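Local coordinates for protein 2-hydroxymethyl glutarate dehydrogenase (PDB 3CKY) that catalyses the NAD-dependent interconversion of 2-formylglutarate and (S)-2-hydroxymethylglutarate, a step of nicotinate fermentation in Eubacterium barkeri, at residues A[284-287]-A[288-292]. Sequence-based numbering, arbitrary orientation.
Sequences AVIK and VWEQM
Val288 N donates to Val285 O at 2.9 Å, a three-residue spacing of 3-10 type, while Glu290 N to Ile286 O (3.2 Å) and Gln291 N to Lys287 O (2.9 Å) have the four-residue spacing of an alpha helix. The angles differ accordingly for two of these bonds: Val288 N stands 54° out of the carbonyl plane of Val285, whereas Glu290 N lies in that of Ile286 with an N-H...O angle of 167°. Ile286 O also receives a weak bond from Trp289 N, so two amides share this one oxygen.

Among the side chains, Glu290 reaches back one turn. Its CG is anti to its own carbonyl carbon (chi1 -65°) and the chain is extended beyond, which carries the carboxylate alongside the backbone of Lys287. There OE2 rests 3.5 Å from Lys287 CA and 3.8 Å from Ile286 CG2, contacts of packing rather than polar bonding. Lys287 NZ, 6.8 Å from Glu290 OE2, forms a salt bridge with Glu280 instead, while Glu290 OE1 accepts the amides of Val297 and Ser298. With an alanine at Glu290, those two amides are likely to lose their shared acceptor, and the chain there could part from the helix. Elsewhere, Val285 and Val288 meet obliquely, Val285 CG2 4.2 Å from Val288 CG2, and Val288 CG1 lies 4.0 Å above one face of the Trp289 ring, toward its rim.

This short helix, 286-293, belongs to the helical C-terminal domain of this HIBADH-related enzyme. Ile286 and Trp289 pack on helix 169-197, and Val285 and Trp289 on helix 260-274; Val288 touches Met292 of a second subunit and Trp289 meets Pro260 of a third, placing the helix at interfaces of the homotetramer.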
loop_
_atom_site.group_PDB
_atom_site.type_symbol
_atom_site.label_atom_id
_atom_site.label_comp_id
_atom_site.label_asym_id
_atom_site.label_seq_id
_atom_site.Cartn_x
_atom_site.Cartn_y
_atom_site.Cartn_z
ATOM N N ALA A 284 -10.032 -16.246 8.705
ATOM C CA ALA A 284 -11.081 -16.214 7.671
ATOM C C ALA A 284 -10.802 -15.165 6.598
ATOM O O ALA A 284 -11.438 -15.167 5.570
ATOM C CB ALA A 284 -12.463 -15.980 8.297
ATOM N N VAL A 285 -9.853 -14.269 6.822
ATOM C CA VAL A 285 -9.442 -13.310 5.767
ATOM C C VAL A 285 -9.000 -14.024 4.459
ATOM O O VAL A 285 -9.120 -13.454 3.370
ATOM C CB VAL A 285 -8.338 -12.349 6.286
ATOM C CG1 VAL A 285 -6.982 -13.062 6.363
ATOM C CG2 VAL A 285 -8.269 -11.103 5.431
ATOM N N ILE A 286 -8.521 -15.270 4.575
ATOM C CA ILE A 286 -8.209 -16.098 3.415
ATOM C C ILE A 286 -9.398 -16.198 2.416
ATOM O O ILE A 286 -9.199 -16.289 1.203
ATOM C CB ILE A 286 -7.722 -17.535 3.819
ATOM C CG1 ILE A 286 -7.003 -18.205 2.642
ATOM C CG2 ILE A 286 -8.906 -18.423 4.274
ATOM C CD1 ILE A 286 -6.223 -19.473 2.992
ATOM N N LYS A 287 -10.623 -16.184 2.942
ATOM C CA LYS A 287 -11.842 -16.209 2.121
ATOM C C LYS A 287 -11.929 -15.040 1.130
ATOM O O LYS A 287 -12.556 -15.174 0.084
ATOM C CB LYS A 287 -13.073 -16.178 3.006
ATOM C CG LYS A 287 -13.280 -17.415 3.861
ATOM C CD LYS A 287 -14.603 -17.287 4.622
ATOM C CE LYS A 287 -14.731 -18.335 5.681
ATOM N NZ LYS A 287 -16.096 -18.325 6.290
ATOM N N VAL A 288 -11.291 -13.911 1.449
ATOM C CA VAL A 288 -11.140 -12.804 0.471
ATOM C C VAL A 288 -10.546 -13.285 -0.865
ATOM O O VAL A 288 -11.076 -12.988 -1.932
ATOM C CB VAL A 288 -10.277 -11.641 0.995
ATOM C CG1 VAL A 288 -10.024 -10.612 -0.131
ATOM C CG2 VAL A 288 -10.937 -10.975 2.206
ATOM N N TRP A 289 -9.477 -14.059 -0.792
ATOM C CA TRP A 289 -8.798 -14.525 -1.996
ATOM C C TRP A 289 -9.491 -15.723 -2.641
ATOM O O TRP A 289 -9.531 -15.833 -3.863
ATOM C CB TRP A 289 -7.333 -14.842 -1.673
ATOM C CG TRP A 289 -6.573 -13.667 -1.092
ATOM C CD1 TRP A 289 -5.832 -13.669 0.041
ATOM C CD2 TRP A 289 -6.515 -12.317 -1.610
ATOM N NE1 TRP A 289 -5.302 -12.417 0.267
ATOM C CE2 TRP A 289 -5.709 -11.569 -0.728
ATOM C CE3 TRP A 289 -7.078 -11.672 -2.726
ATOM C CZ2 TRP A 289 -5.437 -10.203 -0.928
ATOM C CZ3 TRP A 289 -6.814 -10.318 -2.919
ATOM C CH2 TRP A 289 -5.993 -9.602 -2.023
ATOM N N GLU A 290 -10.053 -16.603 -1.813
ATOM C CA GLU A 290 -10.836 -17.753 -2.289
ATOM C C GLU A 290 -12.023 -17.296 -3.103
ATOM O O GLU A 290 -12.305 -17.851 -4.160
ATOM C CB GLU A 290 -11.312 -18.626 -1.118
ATOM C CG GLU A 290 -10.159 -19.272 -0.375
ATOM C CD GLU A 290 -10.592 -20.135 0.789
ATOM O OE1 GLU A 290 -10.102 -21.294 0.860
ATOM O OE2 GLU A 290 -11.404 -19.663 1.620
ATOM N N GLN A 291 -12.711 -16.279 -2.611
ATOM C CA GLN A 291 -13.881 -15.788 -3.298
ATOM C C GLN A 291 -13.463 -15.139 -4.625
ATOM O O GLN A 291 -14.134 -15.314 -5.636
ATOM C CB GLN A 291 -14.660 -14.804 -2.414
ATOM C CG GLN A 291 -15.893 -14.184 -3.077
ATOM C CD GLN A 291 -16.877 -15.218 -3.619
ATOM O OE1 GLN A 291 -17.250 -16.166 -2.917
ATOM N NE2 GLN A 291 -17.313 -15.033 -4.874
ATOM N N MET A 292 -12.357 -14.407 -4.618
ATOM C CA MET A 292 -11.914 -13.696 -5.814
ATOM C C MET A 292 -11.362 -14.632 -6.897
ATOM O O MET A 292 -11.509 -14.346 -8.088
ATOM C CB MET A 292 -10.843 -12.672 -5.438
ATOM C CG MET A 292 -10.643 -11.567 -6.456
ATOM S SD MET A 292 -9.368 -10.418 -5.939
ATOM C CE MET A 292 -10.106 -9.667 -4.476
#